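Local coordinates for cyclic di-GMP-binding protein XC_3703 (Xanthomonas campestris pv. campestris, PDB 5B7W) that binds cyclic di-GMP, regulates virulence and biofilm formation and, without the ligand, promotes binding of a LysR-type transcriptional regulator to its target genes, at residues 5-10 with 153-158; 77-82 with 93-98. All coordinates share one frame; numbering follows the deposited sequence.

A protein built from two RRM-like domains shows how one antiparallel pairing serves different ends. Contact 1 (5-10 with 153-158) joins the two ends of the chain in domain I, where a central strand meets an outermost one; contact 2 (77-82 with 93-98) is a local hairpin pairing in domain II, nested within the loop that contact 1 closes. Both are partly buried, and each turns an apolar row to its helices. Their other faces differ: contact 1 sets Ile7 among carboxylates and a glutamine bridged by waters, contact 2 has a glutamate and a threonine, with a lysine chain lying across the end. Their centres lie about 18 Å apart, yet they touch at the domain junction, Pro153 against Cys77.

Contact 1 (5-10 with 153-158); sequences DVISEV and PLQFDN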
ATOM      1  N   ASP A   5      12.729  -8.681   9.271  1.00 38.19           N
ATOM      2  CA  ASP A   5      12.000  -7.423   9.348  1.00 34.49           C
ATOM      3  C   ASP A   5      10.640  -7.566   8.682  1.00 29.92           C
ATOM      4  O   ASP A   5      10.542  -8.080   7.564  1.00 30.61           O
ATOM      5  CB  ASP A   5      12.786  -6.287   8.688  1.00 33.15           C
ATOM      6  CG  ASP A   5      13.773  -5.637   9.634  1.00 37.09           C
ATOM      7  OD1 ASP A   5      13.668  -5.870  10.856  1.00 37.99           O
ATOM      8  OD2 ASP A   5      14.648  -4.888   9.155  1.00 41.85           O
ATOM      9  N   VAL A   6       9.600  -7.117   9.375  1.00 29.11           N
ATOM     10  CA  VAL A   6       8.282  -6.944   8.778  1.00 33.07           C
ATOM     11  C   VAL A   6       8.218  -5.527   8.227  1.00 35.73           C
ATOM     12  O   VAL A   6       8.332  -4.554   8.980  1.00 32.82           O
ATOM     13  CB  VAL A   6       7.163  -7.194   9.799  1.00 39.30           C
ATOM     14  CG1 VAL A   6       5.801  -7.110   9.123  1.00 39.46           C
ATOM     15  CG2 VAL A   6       7.350  -8.542  10.473  1.00 41.97           C
ATOM     16  N   ILE A   7       8.056  -5.408   6.912  1.00 30.11           N
ATOM     17  CA  ILE A   7       8.058  -4.109   6.256  1.00 33.13           C
ATOM     18  C   ILE A   7       6.757  -3.937   5.487  1.00 34.91           C
ATOM     19  O   ILE A   7       6.013  -4.890   5.237  1.00 29.07           O
ATOM     20  CB  ILE A   7       9.265  -3.927   5.313  1.00 27.21           C
ATOM     21  CG1 ILE A   7       9.187  -4.918   4.149  1.00 28.29           C
ATOM     22  CG2 ILE A   7      10.569  -4.091   6.075  1.00 28.82           C
ATOM     23  CD1 ILE A   7      10.329  -4.790   3.164  1.00 28.92           C
ATOM     24  N   SER A   8       6.488  -2.687   5.116  1.00 30.11           N
ATOM     25  CA  SER A   8       5.355  -2.330   4.261  1.00 34.77           C
ATOM     26  C   SER A   8       5.875  -1.261   3.305  1.00 39.48           C
ATOM     27  O   SER A   8       5.823  -0.065   3.603  1.00 46.11           O
ATOM     28  CB  SER A   8       4.165  -1.842   5.071  1.00 29.85           C
ATOM     29  OG  SER A   8       3.030  -1.684   4.238  1.00 37.88           O
ATOM     30  N   GLU A   9       6.385  -1.703   2.160  1.00 37.36           N
ATOM     31  CA  GLU A   9       7.060  -0.821   1.224  1.00 34.07           C
ATOM     32  C   GLU A   9       6.514  -1.024  -0.180  1.00 38.76           C
ATOM     33  O   GLU A   9       6.031  -2.102  -0.532  1.00 34.21           O
ATOM     34  CB  GLU A   9       8.575  -1.059   1.231  1.00 35.85           C
ATOM     35  CG  GLU A   9       9.242  -0.710   2.548  1.00 44.29           C
ATOM     36  CD  GLU A   9      10.744  -0.899   2.509  1.00 46.47           C
ATOM     37  OE1 GLU A   9      11.252  -1.436   1.501  1.00 44.86           O
ATOM     38  OE2 GLU A   9      11.417  -0.508   3.485  1.00 47.40           O
ATOM     39  N   VAL A  10       6.600   0.039  -0.975  1.00 35.95           N
ATOM     40  CA  VAL A  10       6.203   0.028  -2.375  1.00 33.14           C
ATOM     41  C   VAL A  10       7.388   0.514  -3.196  1.00 33.59           C
ATOM     42  O   VAL A  10       7.987   1.546  -2.873  1.00 39.45           O
ATOM     43  CB  VAL A  10       4.968   0.915  -2.627  1.00 30.51           C
ATOM     44  CG1 VAL A  10       4.598   0.907  -4.101  1.00 32.39           C
ATOM     45  CG2 VAL A  10       3.798   0.453  -1.772  1.00 36.36           C
ATOM     46  N   PRO A 153      -0.385  -4.036   3.432  1.00 36.41           N
ATOM     47  CA  PRO A 153       0.404  -5.122   2.841  1.00 37.73           C
ATOM     48  C   PRO A 153       1.711  -5.300   3.597  1.00 39.60           C
ATOM     49  O   PRO A 153       2.375  -4.329   3.967  1.00 37.86           O
ATOM     50  CB  PRO A 153       0.648  -4.643   1.404  1.00 34.73           C
ATOM     51  CG  PRO A 153      -0.372  -3.561   1.172  1.00 38.75           C
ATOM     52  CD  PRO A 153      -0.568  -2.915   2.502  1.00 41.73           C
ATOM     53  N   LEU A 154       2.075  -6.558   3.828  1.00 34.70           N
ATOM     54  CA  LEU A 154       3.273  -6.900   4.581  1.00 41.18           C
ATOM     55  C   LEU A 154       4.240  -7.665   3.689  1.00 40.70           C
ATOM     56  O   LEU A 154       3.836  -8.592   2.979  1.00 44.23           O
ATOM     57  CB  LEU A 154       2.934  -7.737   5.818  1.00 39.03           C
ATOM     58  CG  LEU A 154       2.035  -7.091   6.875  1.00 41.10           C
ATOM     59  CD1 LEU A 154       1.865  -8.021   8.066  1.00 44.30           C
ATOM     60  CD2 LEU A 154       2.599  -5.747   7.313  1.00 35.36           C
ATOM     61  N   GLN A 155       5.507  -7.267   3.724  1.00 32.98           N
ATOM     62  CA  GLN A 155       6.600  -8.033   3.147  1.00 30.53           C
ATOM     63  C   GLN A 155       7.614  -8.342   4.240  1.00 36.71           C
ATOM     64  O   GLN A 155       7.556  -7.794   5.345  1.00 36.70           O
ATOM     65  CB  GLN A 155       7.267  -7.282   1.987  1.00 28.23           C
ATOM     66  CG  GLN A 155       6.302  -6.789   0.921  1.00 35.74           C
ATOM     67  CD  GLN A 155       5.817  -5.382   1.191  1.00 33.84           C
ATOM     68  OE1 GLN A 155       6.612  -4.479   1.455  1.00 35.14           O
ATOM     69  NE2 GLN A 155       4.505  -5.186   1.131  1.00 33.10           N
ATOM     70  N   PHE A 156       8.549  -9.234   3.928  1.00 37.84           N
ATOM     71  CA  PHE A 156       9.512  -9.705   4.914  1.00 35.65           C
ATOM     72  C   PHE A 156      10.877  -9.832   4.259  1.00 39.27           C
ATOM     73  O   PHE A 156      11.001 -10.438   3.190  1.00 43.54           O
ATOM     74  CB  PHE A 156       9.071 -11.051   5.506  1.00 36.93           C
ATOM     75  CG  PHE A 156       7.616 -11.101   5.882  1.00 31.24           C
ATOM     76  CD1 PHE A 156       7.197 -10.691   7.136  1.00 35.30           C
ATOM     77  CD2 PHE A 156       6.665 -11.544   4.976  1.00 34.50           C
ATOM     78  CE1 PHE A 156       5.860 -10.731   7.482  1.00 28.63           C
ATOM     79  CE2 PHE A 156       5.329 -11.584   5.315  1.00 32.84           C
ATOM     80  CZ  PHE A 156       4.924 -11.177   6.569  1.00 35.84           C
ATOM     81  N   ASP A 157      11.894  -9.260   4.896  1.00 34.67           N
ATOM     82  CA  ASP A 157      13.246  -9.267   4.350  1.00 42.09           C
ATOM     83  C   ASP A 157      14.238  -9.127   5.501  1.00 37.60           C
ATOM     84  O   ASP A 157      13.868  -9.219   6.676  1.00 41.84           O
ATOM     85  CB  ASP A 157      13.419  -8.154   3.309  1.00 46.86           C
ATOM     86  CG  ASP A 157      13.403  -6.763   3.924  1.00 41.01           C
ATOM     87  OD1 ASP A 157      12.892  -6.603   5.054  1.00 43.88           O
ATOM     88  OD2 ASP A 157      13.902  -5.823   3.271  1.00 40.80           O
ATOM     89  N   ASN A 158      15.505  -8.897   5.150  1.00 36.82           N
ATOM     90  CA  ASN A 158      16.577  -8.647   6.114  1.00 40.37           C
ATOM     91  C   ASN A 158      16.683  -9.781   7.133  1.00 44.44           C
ATOM     92  O   ASN A 158      16.794  -9.560   8.341  1.00 39.28           O
ATOM     93  CB  ASN A 158      16.387  -7.295   6.806  1.00 41.84           C
ATOM     94  CG  ASN A 158      17.667  -6.774   7.429  1.00 45.63           C
ATOM     95  OD1 ASN A 158      17.645  -6.127   8.476  1.00 45.23           O
ATOM     96  ND2 ASN A 158      18.796  -7.060   6.787  1.00 43.23           N
TER
HETATM   97  O   HOH W   1      14.577  -4.302   6.386  1.00 33.77           O
HETATM   98  O   HOH W   2       3.584  -2.766   0.007  1.00 40.53           O
HETATM   99  O   HOH W   3      13.536  -2.811   3.312  1.00 48.36           O
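Ile7 and Gln155 trade two backbone hydrogen bonds in the antiparallel pairing of strands 3-7 and 155-160, which joins the central first strand to the outermost last one in the RRM-like sheet of domain I. Asp5 and Asp157 form a second such pair, less even, with 2.9 Å from Asp5 N to Asp157 O and 3.2 Å from Asp157 N to Asp5 O. Between them Val6 CG2 meets the Phe156 ring edge near its plane, 4.0 Å from CD1, while Val6 CG1 also reaches Leu154 CD2. Helix 135-146 packs on this side, Leu145 touching both Val6 and Phe156. On the other face Ile7 crosses Gln155 and Asp157 at about right angles, CG1 against Gln155 CB, CG2 and CD1 against the Asp157 carboxylate. A bend at chi2 (92°) turns the Gln155 amide to Glu9, where OE1 accepts the N-H of Glu9 N on a lone pair at 2.9 Å; a water ties NE2 to Glu9 O. Nearby, Ser8 OG donates to Pro153 O at 2.7 Å. Further out, Arg129 forms a salt bridge with Asp5 OD2 and a hydrogen bond with Asn158 OD1, probably easing the approach of these two oxygens, 3.3 Å apart. A water donates to both Asp5 OD2 and Asp157 OD1.

Contact 2 (77-82 with 93-98); sequences CLEFGD and KVTVKQ
Val94 lies beside Phe80 with CG1 over one face of the ring, a CH-pi contact 4.0 Å from the centroid, in the beta hairpin of strands 78-85 and 90-96 at the edge of the RRM-like sheet of domain II. Val94 CG2 lies 3.5 Å from Phe80 CD2. With CG1 anti to the backbone N (chi1 -174°), that methyl of Val94 also touches Leu78 CD2, which in turn reaches Val96 CG2. Helix 54-70 covers this face through Leu68, against Leu78, and through Thr61 and Arg65, against Phe80. Cys77 SG extends the apolar row, 3.9 Å from Val96 CG1. Four backbone hydrogen bonds hold the strands together: Glu79 and Thr95 exchange a pair, Gly81 N donates to Lys93 O, and Lys97 N donates to Cys77 O at 2.7 Å. On the opposite face Glu79 and Thr95 run side by side, with Glu79 OE1 3.5 Å from Thr95 CB. Lys97 lays its aliphatic chain across the end of the pairing, CD lying 3.8 Å from Glu79 CB. Its bend at chi3 (-55°) brings Lys97 CE within 3.3 Å of Cys77 O. Lys97 NZ bonds to Glu151 O and, at 2.9 Å, to a water that donates to Leu78 O.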
ATOM      1  N   CYS A  77      -2.585  -1.005   0.186  1.00 27.82           N
ATOM      2  CA  CYS A  77      -1.813   0.130   0.673  1.00 36.48           C
ATOM      3  C   CYS A  77      -2.455   1.467   0.325  1.00 35.43           C
ATOM      4  O   CYS A  77      -1.965   2.504   0.780  1.00 37.11           O
ATOM      5  CB  CYS A  77      -0.394   0.084   0.102  1.00 34.67           C
ATOM      6  SG  CYS A  77      -0.293   0.453  -1.672  1.00 39.88           S
ATOM      7  N   LEU A  78      -3.527   1.468  -0.463  1.00 33.13           N
ATOM      8  CA  LEU A  78      -4.159   2.712  -0.882  1.00 38.31           C
ATOM      9  C   LEU A  78      -5.107   3.218   0.196  1.00 33.66           C
ATOM     10  O   LEU A  78      -5.923   2.458   0.728  1.00 40.34           O
ATOM     11  CB  LEU A  78      -4.915   2.513  -2.195  1.00 31.41           C
ATOM     12  CG  LEU A  78      -4.092   2.098  -3.415  1.00 34.97           C
ATOM     13  CD1 LEU A  78      -4.974   2.036  -4.655  1.00 35.01           C
ATOM     14  CD2 LEU A  78      -2.924   3.050  -3.624  1.00 26.27           C
ATOM     15  N   GLU A  79      -4.994   4.504   0.520  1.00 31.96           N
ATOM     16  CA  GLU A  79      -5.891   5.177   1.453  1.00 36.24           C
ATOM     17  C   GLU A  79      -6.623   6.267   0.683  1.00 43.16           C
ATOM     18  O   GLU A  79      -6.030   7.295   0.338  1.00 39.40           O
ATOM     19  CB  GLU A  79      -5.124   5.761   2.636  1.00 42.56           C
ATOM     20  CG  GLU A  79      -5.997   6.532   3.611  1.00 53.09           C
ATOM     21  CD  GLU A  79      -5.200   7.474   4.487  1.00 70.44           C
ATOM     22  OE1 GLU A  79      -4.742   8.517   3.974  1.00 76.54           O
ATOM     23  OE2 GLU A  79      -5.033   7.176   5.689  1.00 79.05           O
ATOM     24  N   PHE A  80      -7.907   6.044   0.415  1.00 39.63           N
ATOM     25  CA  PHE A  80      -8.701   6.956  -0.397  1.00 41.86           C
ATOM     26  C   PHE A  80      -9.318   8.034   0.486  1.00 46.87           C
ATOM     27  O   PHE A  80     -10.075   7.728   1.413  1.00 52.37           O
ATOM     28  CB  PHE A  80      -9.791   6.196  -1.151  1.00 41.69           C
ATOM     29  CG  PHE A  80      -9.266   5.326  -2.254  1.00 42.61           C
ATOM     30  CD1 PHE A  80      -8.842   4.034  -1.994  1.00 45.21           C
ATOM     31  CD2 PHE A  80      -9.195   5.802  -3.551  1.00 36.66           C
ATOM     32  CE1 PHE A  80      -8.358   3.232  -3.010  1.00 39.50           C
ATOM     33  CE2 PHE A  80      -8.710   5.007  -4.570  1.00 38.74           C
ATOM     34  CZ  PHE A  80      -8.292   3.719  -4.299  1.00 40.25           C
ATOM     35  N   GLY A  81      -8.993   9.292   0.195  1.00 48.64           N
ATOM     36  CA  GLY A  81      -9.646  10.407   0.841  1.00 46.32           C
ATOM     37  C   GLY A  81     -11.015  10.674   0.246  1.00 43.98           C
ATOM     38  O   GLY A  81     -11.492   9.973  -0.647  1.00 40.63           O
ATOM     39  N   ASP A  82     -11.660  11.715   0.760  1.00 47.97           N
ATOM     40  CA  ASP A  82     -12.972  12.094   0.258  1.00 51.20           C
ATOM     41  C   ASP A  82     -12.865  12.648  -1.157  1.00 44.87           C
ATOM     42  O   ASP A  82     -11.906  13.347  -1.498  1.00 44.34           O
ATOM     43  CB  ASP A  82     -13.620  13.134   1.170  1.00 57.27           C
ATOM     44  CG  ASP A  82     -14.169  12.531   2.444  1.00 64.40           C
ATOM     45  OD1 ASP A  82     -14.158  13.229   3.480  1.00 69.30           O
ATOM     46  OD2 ASP A  82     -14.612  11.363   2.410  1.00 61.89           O
ATOM     47  N   LYS A  93      -7.692  12.576  -3.274  1.00 40.39           N
ATOM     48  CA  LYS A  93      -6.327  12.270  -2.870  1.00 42.33           C
ATOM     49  C   LYS A  93      -6.244  10.821  -2.411  1.00 40.51           C
ATOM     50  O   LYS A  93      -6.999  10.400  -1.528  1.00 42.67           O
ATOM     51  CB  LYS A  93      -5.877  13.214  -1.753  1.00 45.59           C
ATOM     52  CG  LYS A  93      -4.672  12.738  -0.966  1.00 48.42           C
ATOM     53  CD  LYS A  93      -4.277  13.760   0.087  1.00 54.59           C
ATOM     54  CE  LYS A  93      -3.077  13.293   0.893  1.00 62.35           C
ATOM     55  NZ  LYS A  93      -2.570  14.357   1.803  1.00 63.51           N
ATOM     56  N   VAL A  94      -5.335  10.061  -3.015  1.00 34.13           N
ATOM     57  CA  VAL A  94      -5.107   8.664  -2.664  1.00 38.67           C
ATOM     58  C   VAL A  94      -3.702   8.563  -2.087  1.00 45.78           C
ATOM     59  O   VAL A  94      -2.712   8.795  -2.791  1.00 45.69           O
ATOM     60  CB  VAL A  94      -5.280   7.733  -3.871  1.00 35.10           C
ATOM     61  CG1 VAL A  94      -5.187   6.276  -3.434  1.00 39.11           C
ATOM     62  CG2 VAL A  94      -6.604   8.005  -4.566  1.00 28.44           C
ATOM     63  N   THR A  95      -3.612   8.220  -0.805  1.00 45.13           N
ATOM     64  CA  THR A  95      -2.329   8.076  -0.129  1.00 42.37           C
ATOM     65  C   THR A  95      -1.819   6.652  -0.315  1.00 39.29           C
ATOM     66  O   THR A  95      -2.495   5.691   0.066  1.00 42.86           O
ATOM     67  CB  THR A  95      -2.452   8.408   1.358  1.00 43.30           C
ATOM     68  OG1 THR A  95      -2.796   9.790   1.516  1.00 40.42           O
ATOM     69  CG2 THR A  95      -1.137   8.131   2.077  1.00 37.60           C
ATOM     70  N   VAL A  96      -0.633   6.521  -0.907  1.00 38.68           N
ATOM     71  CA  VAL A  96       0.028   5.228  -1.018  1.00 45.14           C
ATOM     72  C   VAL A  96       0.753   4.959   0.292  1.00 44.25           C
ATOM     73  O   VAL A  96       1.892   5.399   0.487  1.00 40.44           O
ATOM     74  CB  VAL A  96       0.992   5.188  -2.219  1.00 41.79           C
ATOM     75  CG1 VAL A  96       1.610   3.805  -2.358  1.00 43.02           C
ATOM     76  CG2 VAL A  96       0.262   5.579  -3.494  1.00 31.37           C
ATOM     77  N   LYS A  97       0.092   4.246   1.202  1.00 39.06           N
ATOM     78  CA  LYS A  97       0.640   4.028   2.535  1.00 39.40           C
ATOM     79  C   LYS A  97       1.882   3.147   2.468  1.00 31.28           C
ATOM     80  O   LYS A  97       1.882   2.100   1.812  1.00 34.05           O
ATOM     81  CB  LYS A  97      -0.411   3.392   3.444  1.00 41.38           C
ATOM     82  CG  LYS A  97      -1.636   4.259   3.691  1.00 43.24           C
ATOM     83  CD  LYS A  97      -2.683   3.515   4.507  1.00 52.62           C
ATOM     84  CE  LYS A  97      -3.072   2.198   3.854  1.00 52.72           C
ATOM     85  NZ  LYS A  97      -4.087   1.453   4.651  1.00 45.63           N
ATOM     86  N   GLN A  98       2.945   3.586   3.141  1.00 29.11           N
ATOM     87  CA  GLN A  98       4.196   2.849   3.236  1.00 37.43           C
ATOM     88  C   GLN A  98       4.749   2.998   4.644  1.00 42.80           C
ATOM     89  O   GLN A  98       4.550   4.024   5.301  1.00 54.46           O
ATOM     90  CB  GLN A  98       5.233   3.340   2.211  1.00 43.06           C
ATOM     91  CG  GLN A  98       4.720   3.413   0.781  1.00 52.71           C
ATOM     92  CD  GLN A  98       5.306   4.571   0.001  1.00 60.35           C
ATOM     93  OE1 GLN A  98       6.425   4.492  -0.508  1.00 47.83           O
ATOM     94  NE2 GLN A  98       4.550   5.661  -0.095  1.00 65.97           N
TER
HETATM   95  O   HOH W   4      -6.691   0.973   3.389  1.00 61.68           O
HETATM   96  O   HOH W   5      -9.251  13.282  -1.280  1.00 46.86           O